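Local coordinates for protein Phthiocerol/phenolphthiocerol synthesis polyketide synthase type I PpsC (PDB 5NJI) that probably dehydrates beta-hydroxyacyl intermediates during phthiocerol and phenolphthiocerol lipid assembly, through the dehydratase domain captured here with an unsaturated C12 acyl-CoA, at residues A71-I76 against L98-M103; V113-G118 against E126-S131; V265-V270 against L308-V313. The protein carries 1 engineered substitution. All blocks are in the same frame, centred on the assembly; numbering follows the deposited sequence. Where two conformers were deposited one is given.

Contact 1. Residues A71-I76 against L98-M103. With 8Z2 (~{S}-[2-[3-[[(2~{R})-4-[[[(2~{R},3~{S},4~{R},5~{R})-5-(6-aminopurin-9-yl)-4-oxidanyl-3-phosphonooxy-oxolan-2-yl]methoxy-oxidanyl-phosphoryl]oxy-oxidanyl-phosphoryl]oxy-3,3-dimethyl-2-oxidanyl-butanoyl]amino]propanoylamino]ethyl] (~{E})-dodec-2-enethioate), chain B.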
loop_
_atom_site.group_PDB
_atom_site.type_symbol
_atom_site.label_atom_id
_atom_site.label_comp_id
_atom_site.label_asym_id
_atom_site.label_seq_id
_atom_site.Cartn_x
_atom_site.Cartn_y
_atom_site.Cartn_z
ATOM N N ALA A 71 -2.569 -0.598 0.186
ATOM C CA ALA A 71 -1.400 -0.504 1.043
ATOM C C ALA A 71 -1.689 -0.902 2.481
ATOM O O ALA A 71 -0.775 -1.338 3.198
ATOM C CB ALA A 71 -0.870 0.934 0.973
ATOM N N ALA A 72 -2.934 -0.767 2.940
ATOM C CA ALA A 72 -3.221 -1.151 4.308
ATOM C C ALA A 72 -3.099 -2.649 4.489
ATOM O O ALA A 72 -2.664 -3.106 5.548
ATOM C CB ALA A 72 -4.614 -0.674 4.722
ATOM N N TYR A 73 -3.467 -3.432 3.472
ATOM C CA TYR A 73 -3.307 -4.877 3.578
ATOM C C TYR A 73 -1.831 -5.251 3.663
ATOM O O TYR A 73 -1.456 -6.190 4.372
ATOM C CB TYR A 73 -3.947 -5.566 2.380
ATOM C CG TYR A 73 -5.432 -5.345 2.210
ATOM C CD1 TYR A 73 -6.352 -6.077 2.935
ATOM C CD2 TYR A 73 -5.904 -4.416 1.311
ATOM C CE1 TYR A 73 -7.685 -5.898 2.740
ATOM C CE2 TYR A 73 -7.233 -4.219 1.118
ATOM C CZ TYR A 73 -8.124 -4.963 1.823
ATOM O OH TYR A 73 -9.462 -4.765 1.604
ATOM N N ALA A 74 -0.977 -4.529 2.940
ATOM C CA ALA A 74 0.455 -4.788 3.038
ATOM C C ALA A 74 0.958 -4.557 4.451
ATOM O O ALA A 74 1.697 -5.380 4.998
ATOM C CB ALA A 74 1.213 -3.900 2.050
ATOM N N GLU A 75 0.546 -3.447 5.080
ATOM C CA GLU A 75 0.940 -3.200 6.461
ATOM C C GLU A 75 0.390 -4.273 7.403
ATOM O O GLU A 75 1.078 -4.725 8.326
ATOM C CB GLU A 75 0.484 -1.804 6.870
ATOM C CG GLU A 75 0.535 -1.548 8.373
ATOM C CD GLU A 75 1.917 -1.796 8.976
ATOM O OE1 GLU A 75 2.917 -1.885 8.235
ATOM O OE2 GLU A 75 2.008 -1.907 10.211
ATOM N N ILE A 76 -0.860 -4.681 7.210
ATOM C CA ILE A 76 -1.425 -5.690 8.093
ATOM C C ILE A 76 -0.636 -6.987 8.008
ATOM O O ILE A 76 -0.366 -7.624 9.029
ATOM C CB ILE A 76 -2.911 -5.907 7.765
ATOM C CG1 ILE A 76 -3.702 -4.667 8.175
ATOM C CG2 ILE A 76 -3.453 -7.137 8.450
ATOM C CD1 ILE A 76 -5.064 -4.555 7.502
ATOM N N LEU A 98 1.089 -10.366 -2.719
ATOM C CA LEU A 98 -0.128 -9.990 -2.022
ATOM C C LEU A 98 -1.233 -9.878 -3.052
ATOM O O LEU A 98 -1.111 -9.140 -4.030
ATOM C CB LEU A 98 0.036 -8.682 -1.251
ATOM C CG LEU A 98 -1.139 -8.380 -0.320
ATOM C CD1 LEU A 98 -0.677 -7.535 0.838
ATOM C CD2 LEU A 98 -2.273 -7.687 -1.053
ATOM N N ASP A 99 -2.286 -10.623 -2.828
ATOM C CA ASP A 99 -3.378 -10.630 -3.716
ATOM C C ASP A 99 -4.572 -9.837 -3.102
ATOM O O ASP A 99 -5.000 -10.242 -2.089
ATOM C CB ASP A 99 -3.856 -12.072 -4.033
ATOM C CG ASP A 99 -2.762 -12.915 -4.788
ATOM O OD1 ASP A 99 -2.242 -12.434 -5.755
ATOM O OD2 ASP A 99 -2.478 -14.047 -4.486
ATOM N N LEU A 100 -5.127 -8.852 -3.812
ATOM C CA LEU A 100 -6.258 -8.037 -3.335
ATOM C C LEU A 100 -7.488 -8.637 -4.042
ATOM O O LEU A 100 -7.706 -8.378 -5.186
ATOM C CB LEU A 100 -6.075 -6.540 -3.681
ATOM C CG LEU A 100 -4.791 -5.968 -3.070
ATOM C CD1 LEU A 100 -4.506 -4.553 -3.502
ATOM C CD2 LEU A 100 -4.882 -6.068 -1.537
ATOM N N ARG A 101 -8.174 -9.545 -3.377
ATOM C CA ARG A 101 -9.299 -10.247 -3.986
ATOM C C ARG A 101 -10.768 -9.505 -4.013
ATOM O O ARG A 101 -11.499 -9.811 -4.847
ATOM C CB ARG A 101 -9.355 -11.597 -3.251
ATOM C CG ARG A 101 -7.941 -12.152 -2.877
ATOM C CD ARG A 101 -7.670 -13.642 -3.062
ATOM N NE ARG A 101 -8.929 -14.387 -3.056
ATOM C CZ ARG A 101 -9.076 -15.610 -2.480
ATOM N NH1 ARG A 101 -7.956 -16.183 -1.900
ATOM N NH2 ARG A 101 -10.346 -16.234 -2.477
ATOM N N GLN A 102 -11.085 -8.763 -2.972
ATOM C CA GLN A 102 -12.361 -8.087 -2.886
ATOM C C GLN A 102 -12.266 -6.786 -2.129
ATOM O O GLN A 102 -11.702 -6.731 -1.128
ATOM C CB GLN A 102 -13.430 -9.014 -2.249
ATOM C CG GLN A 102 -14.801 -8.359 -2.186
ATOM C CD GLN A 102 -15.947 -9.305 -1.782
ATOM O OE1 GLN A 102 -15.840 -10.476 -2.005
ATOM N NE2 GLN A 102 -17.027 -8.790 -1.245
ATOM N N MET A 103 -12.818 -5.768 -2.695
ATOM C CA MET A 103 -12.754 -4.461 -2.066
ATOM C C MET A 103 -13.489 -4.494 -0.740
ATOM O O MET A 103 -14.523 -5.159 -0.601
ATOM C CB MET A 103 -13.375 -3.395 -2.963
ATOM C CG MET A 103 -12.409 -2.635 -3.800
ATOM S SD MET A 103 -13.216 -1.221 -4.570
ATOM C CE MET A 103 -12.155 -1.067 -6.005
HETATM C C2 8Z2 B . -6.926 -16.978 -5.482
HETATM C C4 8Z2 B . -8.770 -16.089 -6.620
HETATM C C5 8Z2 B . -9.539 -17.000 -6.072
HETATM C C6 8Z2 B . -9.045 -17.904 -5.263
HETATM C C8 8Z2 B . -10.790 -15.829 -7.311
HETATM C C10 8Z2 B . -3.397 4.954 -11.999
HETATM C C11 8Z2 B . -2.816 4.608 -13.310
HETATM C C12 8Z2 B . -3.853 4.663 -14.366
HETATM N N9 8Z2 B . -9.560 -15.323 -7.343
HETATM N N7 8Z2 B . -10.769 -16.816 -6.478
HETATM N N3 8Z2 B . -7.454 -16.054 -6.343
HETATM N N1 8Z2 B . -7.749 -17.928 -4.950
HETATM N N6 8Z2 B . -9.931 -18.749 -4.797
HETATM C "C1'" 8Z2 B . -8.545 -14.255 -7.974
HETATM C "C2'" 8Z2 B . -8.030 -15.063 -9.104
HETATM O "O2'" 8Z2 B . -6.648 -14.787 -8.918
HETATM C "C3'" 8Z2 B . -8.805 -14.420 -10.367
HETATM O "O3'" 8Z2 B . -8.802 -15.391 -11.454
HETATM C "C4'" 8Z2 B . -8.109 -12.919 -10.140
HETATM O "O4'" 8Z2 B . -8.439 -12.811 -8.677
HETATM C "C5'" 8Z2 B . -8.532 -11.603 -10.773
HETATM O "O5'" 8Z2 B . -9.808 -11.171 -10.483
HETATM P P1 8Z2 B . -11.073 -11.897 -10.723
HETATM O O11 8Z2 B . -11.144 -12.605 -9.450
HETATM O O12 8Z2 B . -11.062 -12.995 -11.724
HETATM O O6 8Z2 B . -12.418 -10.876 -10.971
HETATM P P2 8Z2 B . -13.516 -10.683 -9.804
HETATM O O21 8Z2 B . -13.423 -11.785 -8.665
HETATM O O22 8Z2 B . -14.906 -10.544 -9.961
HETATM O O7 8Z2 B . -12.904 -9.239 -9.347
HETATM C CPA 8Z2 B . -11.945 -8.405 -10.021
HETATM C CPB 8Z2 B . -11.792 -7.185 -9.073
HETATM C CP8 8Z2 B . -11.381 -7.744 -7.698
HETATM C CP7 8Z2 B . -10.762 -6.215 -9.554
HETATM C CP9 8Z2 B . -13.140 -6.481 -8.973
HETATM O OP3 8Z2 B . -10.192 -8.399 -7.901
HETATM C CP6 8Z2 B . -11.208 -6.675 -6.588
HETATM O OP2 8Z2 B . -12.139 -6.022 -6.283
HETATM N NP2 8Z2 B . -10.074 -6.673 -5.902
HETATM C CP5 8Z2 B . -9.749 -5.807 -4.791
HETATM C CP4 8Z2 B . -9.016 -4.579 -5.296
HETATM C CP3 8Z2 B . -8.701 -3.676 -4.082
HETATM O OP1 8Z2 B . -9.353 -3.752 -3.098
HETATM N NP1 8Z2 B . -7.710 -2.824 -4.190
HETATM C CP2 8Z2 B . -7.304 -1.974 -3.112
HETATM C CP1 8Z2 B . -8.225 -0.820 -2.937
HETATM S S 8Z2 B . -8.132 0.317 -4.355
HETATM P P3 8Z2 B . -9.630 -16.899 -11.080
HETATM O O31 8Z2 B . -11.008 -16.330 -10.286
HETATM O O32 8Z2 B . -9.086 -17.726 -10.084
HETATM O O33 8Z2 B . -10.088 -17.783 -12.156
HETATM C CA1 8Z2 B . -6.779 1.000 -4.123
HETATM C CA2 8Z2 B . -6.419 2.050 -5.107
HETATM O OA1 8Z2 B . -5.985 0.808 -3.257
HETATM C CA3 8Z2 B . -5.102 2.703 -4.960
HETATM C CA4 8Z2 B . -4.734 3.711 -5.969
HETATM C CA5 8Z2 B . -3.290 4.135 -5.889
HETATM C CA6 8Z2 B . -2.972 5.126 -6.998
HETATM C CA7 8Z2 B . -2.798 4.413 -8.359
HETATM C CA8 8Z2 B . -2.944 5.354 -9.537
HETATM C CA9 8Z2 B . -2.433 4.779 -10.887
#
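Y73 and L100 meet at an oblique angle, and this pair carries most of the contact. The short axes of helix segment 71-76 and strand 98-100 approach to 9.5 Å and run at 139° to each other, so side chains rather than backbones have to fill the gap. Y73 does so with CG placed opposite its own carbonyl carbon (chi1 -61°), which sends the ring out from the helix toward the strand. Against its CD2 flank comes one methyl of L100, with Y73 CD2 and L100 CD2 3.4 Å apart; the same methyl also brushes Y73 CG and CB. The other branch of L100 turns to the ligand, its CD1 lying 3.7 Å from NP1 of 8Z2. L100 is therefore a two-sided wedge, tyrosine on one methyl and pantetheine arm on the other. L98 was deposited in two conformers; in the one given, its CD1 rests on the helix backbone, 3.7 Å from A74 N, and also touches Y73 CB, a contact less certain for that reason. No hydrogen bond joins the two segments, so the grip is apolar.

The ligand side of 98-103 adds one hydrogen bond and some packing. NP2 of 8Z2 donates to L100 O at 3.0 Å with a bent N-H...O angle of 136°, and M103 CG is in van der Waals contact with OP1 at 3.3 Å. The adenine overlies the R101 guanidinium in the conformer given, an equally doubtful overlap. Y73 also touches H139 and A140 of the adjoining strand 136-146. A long central helix cradled by a curved antiparallel sheet, the end of whose strand 93-100 receives the pantetheine arm of the bound acyl-CoA, is characteristic of the hotdog fold, found doubled in polyketide synthase dehydratases.

Contact 2. Residues V113-G118 against E126-S131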
loop_
_atom_site.group_PDB
_atom_site.type_symbol
_atom_site.label_atom_id
_atom_site.label_comp_id
_atom_site.label_asym_id
_atom_site.label_seq_id
_atom_site.Cartn_x
_atom_site.Cartn_y
_atom_site.Cartn_z
ATOM N N VAL A 113 -10.593 -9.576 10.292
ATOM C CA VAL A 113 -10.102 -10.807 10.893
ATOM C C VAL A 113 -8.909 -11.280 10.075
ATOM O O VAL A 113 -9.056 -11.604 8.894
ATOM C CB VAL A 113 -11.197 -11.885 10.946
ATOM C CG1 VAL A 113 -10.681 -13.153 11.639
ATOM C CG2 VAL A 113 -12.437 -11.324 11.658
ATOM N N THR A 114 -7.745 -11.341 10.709
ATOM C CA THR A 114 -6.503 -11.726 10.047
ATOM C C THR A 114 -6.004 -13.050 10.615
ATOM O O THR A 114 -6.132 -13.309 11.817
ATOM C CB THR A 114 -5.444 -10.631 10.241
ATOM O OG1 THR A 114 -5.952 -9.399 9.727
ATOM C CG2 THR A 114 -4.135 -10.953 9.542
ATOM N N THR A 115 -5.507 -13.922 9.748
ATOM C CA THR A 115 -4.870 -15.157 10.190
ATOM C C THR A 115 -3.470 -15.271 9.617
ATOM O O THR A 115 -3.168 -14.741 8.546
ATOM C CB THR A 115 -5.649 -16.402 9.789
ATOM O OG1 THR A 115 -5.841 -16.436 8.369
ATOM C CG2 THR A 115 -7.001 -16.475 10.510
ATOM N N LEU A 116 -2.615 -15.969 10.351
ATOM C CA LEU A 116 -1.261 -16.239 9.887
ATOM C C LEU A 116 -0.923 -17.690 10.166
ATOM O O LEU A 116 -1.111 -18.174 11.284
ATOM C CB LEU A 116 -0.235 -15.326 10.559
ATOM C CG LEU A 116 1.234 -15.471 10.115
ATOM C CD1 LEU A 116 1.964 -14.178 10.322
ATOM C CD2 LEU A 116 1.956 -16.573 10.907
ATOM N N THR A 117 -0.390 -18.359 9.159
ATOM C CA THR A 117 0.169 -19.692 9.315
ATOM C C THR A 117 1.591 -19.665 8.778
ATOM O O THR A 117 1.937 -18.822 7.955
ATOM C CB THR A 117 -0.645 -20.740 8.562
ATOM O OG1 THR A 117 -0.607 -20.472 7.150
ATOM C CG2 THR A 117 -2.092 -20.725 9.032
ATOM N N GLY A 118 2.428 -20.585 9.258
ATOM C CA GLY A 118 3.775 -20.727 8.738
ATOM C C GLY A 118 4.816 -20.526 9.819
ATOM O O GLY A 118 4.557 -20.757 11.006
ATOM N N GLU A 126 -3.968 -14.207 5.696
ATOM C CA GLU A 126 -5.261 -14.046 5.040
ATOM C C GLU A 126 -6.049 -13.010 5.823
ATOM O O GLU A 126 -6.020 -13.004 7.059
ATOM C CB GLU A 126 -6.018 -15.383 4.925
ATOM C CG GLU A 126 -7.274 -15.334 4.067
ATOM C CD GLU A 126 -7.645 -16.694 3.493
ATOM O OE1 GLU A 126 -6.825 -17.638 3.594
ATOM O OE2 GLU A 126 -8.760 -16.814 2.939
ATOM N N ILE A 127 -6.711 -12.101 5.105
ATOM C CA ILE A 127 -7.413 -10.974 5.706
ATOM C C ILE A 127 -8.867 -11.038 5.273
ATOM O O ILE A 127 -9.165 -11.013 4.075
ATOM C CB ILE A 127 -6.776 -9.635 5.302
ATOM C CG1 ILE A 127 -5.353 -9.582 5.840
ATOM C CG2 ILE A 127 -7.606 -8.458 5.826
ATOM C CD1 ILE A 127 -4.535 -8.468 5.248
ATOM N N ARG A 128 -9.726 -11.176 6.237
ATOM C CA ARG A 128 -11.137 -11.333 6.035
ATOM C C ARG A 128 -11.983 -10.274 6.818
ATOM O O ARG A 128 -11.435 -9.680 7.646
ATOM C CB ARG A 128 -11.585 -12.724 6.591
ATOM C CG ARG A 128 -10.896 -13.928 6.006
ATOM C CD ARG A 128 -11.166 -15.248 6.793
ATOM N NE ARG A 128 -10.750 -16.445 6.147
ATOM C CZ ARG A 128 -9.537 -17.065 6.324
ATOM N NH1 ARG A 128 -8.627 -16.532 7.215
ATOM N NH2 ARG A 128 -9.239 -18.242 5.600
ATOM N N THR A 129 -13.275 -10.134 6.497
ATOM C CA THR A 129 -14.232 -9.365 7.331
ATOM C C THR A 129 -15.313 -10.421 7.842
ATOM O O THR A 129 -15.607 -11.341 7.095
ATOM C CB THR A 129 -14.925 -8.200 6.617
ATOM O OG1 THR A 129 -15.536 -8.677 5.450
ATOM C CG2 THR A 129 -13.941 -6.976 6.335
ATOM N N ARG A 130 -15.857 -10.231 9.089
ATOM C CA ARG A 130 -16.871 -11.090 9.710
ATOM C C ARG A 130 -18.120 -10.770 8.802
ATOM O O ARG A 130 -18.425 -9.590 8.695
ATOM C CB ARG A 130 -17.164 -10.846 11.258
ATOM C CG ARG A 130 -17.800 -11.915 12.123
ATOM C CD ARG A 130 -17.999 -13.274 11.494
ATOM N NE ARG A 130 -18.413 -14.333 12.419
ATOM C CZ ARG A 130 -17.753 -14.647 13.589
ATOM N NH1 ARG A 130 -16.605 -13.915 13.945
ATOM N NH2 ARG A 130 -18.217 -15.708 14.415
ATOM N N SER A 131 -18.762 -11.739 8.115
ATOM C CA SER A 131 -20.032 -11.221 7.273
ATOM C C SER A 131 -21.147 -10.731 8.214
ATOM O O SER A 131 -21.262 -11.213 9.342
ATOM C CB SER A 131 -20.493 -12.389 6.419
ATOM O OG SER A 131 -19.386 -13.064 5.852
#
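The beta hairpin of strands 110-118 and 122-130 brings V113, T114 and T115 against R128, I127 and E126 in antiparallel register. Two hydrogen-bonded pairs flank one non-hydrogen-bonded pair. In the first, V113 N reaches R128 O at 2.8 Å in an almost linear bond (178°), and R128 N returns to V113 O at 2.8 Å. In the second, T115 N bonds to E126 O at 2.9 Å and E126 N to T115 O at 3.0 Å. E126 O takes a further CA-H...O contact from T114 CA at 3.3 Å.

The middle pair, T114 and I127, points to the opposite face from its neighbours. The two side chains lie alongside each other, with T114 OG1 3.9 Å from I127 CG1, and both press on I76 of helix 70-84; I127 also meets Y73. This is the inner, helix-covered face of the hotdog sheet, which accounts for the burial of both residues.

On the other face the polar groups interlock diagonally. T115 holds OG1 between its backbone N and carbonyl carbon (chi1 57°), where the long, extended R128 chain crosses it and brings NH1 to 3.0 Å from T115 OG1. The hydroxyl lies in the guanidinium plane, although the N-H...O angle is only 135°. E126 takes a different approach to the same group: its carboxylate stands over one guanidinium face, with E126 OE2 3.1 Å from R128 NH2, so the attraction is between charges without an N-H aimed at the oxygen. That oxygen is hydrogen-bonded instead to T138 OG1 on strand 136-146.

Contact 3. Residues V265-V270 against L308-V313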
loop_
_atom_site.group_PDB
_atom_site.type_symbol
_atom_site.label_atom_id
_atom_site.label_comp_id
_atom_site.label_asym_id
_atom_site.label_seq_id
_atom_site.Cartn_x
_atom_site.Cartn_y
_atom_site.Cartn_z
ATOM N N VAL A 265 -4.596 -4.933 -7.877
ATOM C CA VAL A 265 -5.107 -6.258 -7.547
ATOM C C VAL A 265 -4.019 -7.196 -7.065
ATOM O O VAL A 265 -4.339 -8.238 -6.476
ATOM C CB VAL A 265 -5.857 -6.889 -8.734
ATOM C CG1 VAL A 265 -7.118 -6.094 -9.045
ATOM C CG2 VAL A 265 -4.964 -6.983 -9.963
ATOM N N ARG A 266 -2.748 -6.879 -7.282
ATOM C CA ARG A 266 -1.660 -7.726 -6.832
ATOM C C ARG A 266 -0.402 -6.892 -6.653
ATOM O O ARG A 266 -0.112 -6.002 -7.459
ATOM C CB ARG A 266 -1.418 -8.847 -7.841
ATOM C CG ARG A 266 -0.453 -9.918 -7.438
ATOM C CD ARG A 266 -0.635 -11.142 -8.377
ATOM N NE ARG A 266 0.191 -12.286 -7.995
ATOM C CZ ARG A 266 1.479 -12.398 -8.296
ATOM N NH1 ARG A 266 2.081 -11.435 -8.973
ATOM N NH2 ARG A 266 2.171 -13.468 -7.924
ATOM N N PHE A 267 0.334 -7.183 -5.594
ATOM C CA PHE A 267 1.678 -6.673 -5.405
ATOM C C PHE A 267 2.612 -7.863 -5.387
ATOM O O PHE A 267 2.251 -8.935 -4.890
ATOM C CB PHE A 267 1.856 -5.893 -4.096
ATOM C CG PHE A 267 0.971 -4.680 -3.946
ATOM C CD1 PHE A 267 1.244 -3.499 -4.602
ATOM C CD2 PHE A 267 -0.102 -4.709 -3.083
ATOM C CE1 PHE A 267 0.425 -2.390 -4.435
ATOM C CE2 PHE A 267 -0.911 -3.599 -2.905
ATOM C CZ PHE A 267 -0.642 -2.442 -3.589
ATOM N N ALA A 268 3.799 -7.703 -5.953
ATOM C CA ALA A 268 4.821 -8.718 -5.795
ATOM C C ALA A 268 6.138 -8.039 -5.466
ATOM O O ALA A 268 6.474 -7.014 -6.057
ATOM C CB ALA A 268 4.969 -9.572 -7.047
ATOM N N GLY A 269 6.866 -8.603 -4.509
ATOM C CA GLY A 269 8.174 -8.075 -4.169
ATOM C C GLY A 269 8.077 -6.699 -3.545
ATOM O O GLY A 269 8.571 -5.713 -4.106
ATOM N N VAL A 270 7.405 -6.604 -2.406
ATOM C CA VAL A 270 7.367 -5.366 -1.639
ATOM C C VAL A 270 8.514 -5.419 -0.640
ATOM O O VAL A 270 8.517 -6.242 0.282
ATOM C CB VAL A 270 6.023 -5.155 -0.934
ATOM C CG1 VAL A 270 6.050 -3.852 -0.163
ATOM C CG2 VAL A 270 4.898 -5.147 -1.930
ATOM N N LEU A 308 11.459 2.058 0.198
ATOM C CA LEU A 308 10.402 1.164 -0.258
ATOM C C LEU A 308 10.666 0.853 -1.720
ATOM O O LEU A 308 10.846 1.773 -2.527
ATOM C CB LEU A 308 9.015 1.806 -0.111
ATOM C CG LEU A 308 7.850 1.002 -0.661
ATOM C CD1 LEU A 308 7.590 -0.186 0.216
ATOM C CD2 LEU A 308 6.616 1.879 -0.759
ATOM N N VAL A 309 10.693 -0.421 -2.080
ATOM C CA VAL A 309 10.758 -0.817 -3.480
ATOM C C VAL A 309 9.617 -1.786 -3.712
ATOM O O VAL A 309 9.553 -2.821 -3.043
ATOM C CB VAL A 309 12.096 -1.481 -3.844
ATOM C CG1 VAL A 309 12.077 -2.007 -5.275
ATOM C CG2 VAL A 309 13.235 -0.507 -3.644
ATOM N N VAL A 310 8.718 -1.458 -4.642
ATOM C CA VAL A 310 7.671 -2.381 -5.074
ATOM C C VAL A 310 8.037 -2.886 -6.462
ATOM O O VAL A 310 7.994 -2.122 -7.438
ATOM C CB VAL A 310 6.292 -1.710 -5.084
ATOM C CG1 VAL A 310 5.225 -2.718 -5.481
ATOM C CG2 VAL A 310 5.998 -1.117 -3.746
ATOM N N ASP A 311 8.372 -4.182 -6.565
ATOM C CA ASP A 311 8.830 -4.743 -7.837
ATOM C C ASP A 311 7.709 -4.801 -8.870
ATOM O O ASP A 311 7.934 -4.520 -10.055
ATOM C CB ASP A 311 9.399 -6.157 -7.629
ATOM C CG ASP A 311 10.696 -6.204 -6.815
ATOM O OD1 ASP A 311 11.413 -5.191 -6.672
ATOM O OD2 ASP A 311 11.018 -7.318 -6.337
ATOM N N GLU A 312 6.511 -5.233 -8.464
ATOM C CA GLU A 312 5.358 -5.277 -9.348
ATOM C C GLU A 312 4.115 -4.814 -8.623
ATOM O O GLU A 312 3.782 -5.338 -7.553
ATOM C CB GLU A 312 5.085 -6.691 -9.882
ATOM C CG GLU A 312 6.198 -7.261 -10.726
ATOM C CD GLU A 312 5.917 -8.692 -11.170
ATOM O OE1 GLU A 312 4.852 -9.233 -10.807
ATOM O OE2 GLU A 312 6.761 -9.275 -11.879
ATOM N N VAL A 313 3.402 -3.885 -9.231
ATOM C CA VAL A 313 2.043 -3.576 -8.823
ATOM C C VAL A 313 1.171 -3.804 -10.047
ATOM O O VAL A 313 1.313 -3.116 -11.068
ATOM C CB VAL A 313 1.890 -2.155 -8.258
ATOM C CG1 VAL A 313 2.485 -1.139 -9.160
ATOM C CG2 VAL A 313 0.402 -1.832 -7.963
HETATM O O HOH W 1 4.466 -11.866 -9.894
#
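F267 and V313 form the tight side of this contact, and R266 and E312 the open one. The strands pair antiparallel: F267 faces V313 and V270 faces V310 in non-hydrogen-bonded positions, with A268 and E312 a hydrogen-bonded pair between them. A268 N reaches E312 O at 2.9 Å, and E312 N bonds back to A268 O. Where strand 306-317 turns a corner at D311, the D311 amide still bonds, D311 N lying 2.9 Å from G269 O. The D311 carboxylate, swung over G269, hydrogen-bonds through OD2 to H271.

On the packed face, F267 CG lies anti to the carbonyl carbon (chi1 -60°), laying the ring alongside V313; F267 CE1 and V313 CG2 are 3.6 Å apart. V310 CG1 also touches the ring. Farther along, V270 crosses L308, with V270 CG1 4.0 Å from L308 CD1. M229 and L233 of helix 226-234 close over F267, and M229 also touches L308.

The other face is looser. R266, its chain extended, and exposed E312 lie side by side with their flat groups 49° apart, and the ion pair is long, R266 NH1 standing 4.0 Å from E312 OE1. One water bridges them, accepting a hydrogen bond from R266 NH1 at 2.6 Å and donating one to E312 OE1 at 2.8 Å. Strand 262-272 is irregular on both flanks: V265 and R266 make a classic bulge opposite E314, while G269, at positive phi, and V270 make a G1 bulge against strand 93-100. A bulged, curved antiparallel sheet wrapped round helix 226-234 fits the second hotdog of a dehydratase double hotdog.

How the contacts relate
Strand 93-100 of contact 1 lies between the strands of the other two in the strand order. The centre of contact 1 is about 11 Å from that of each, while contacts 2 and 3 are about 21 Å apart between centres and do not touch. Toward contact 2 the link is apolar, with I76 CG2 3.6 Å from I127 CD1. Toward contact 3 it is backbone pairing of strands 93-100 and 262-272, with L100 N 2.8 Å from V265 O, a probable hydrogen bond, consistent with the seam of a double-hotdog dehydratase. The ligand passes the end of this junction: L100 to M103 and V265 belong to the 8Z2 pocket, whereas the E126 side chain stays about 8 Å from the ligand.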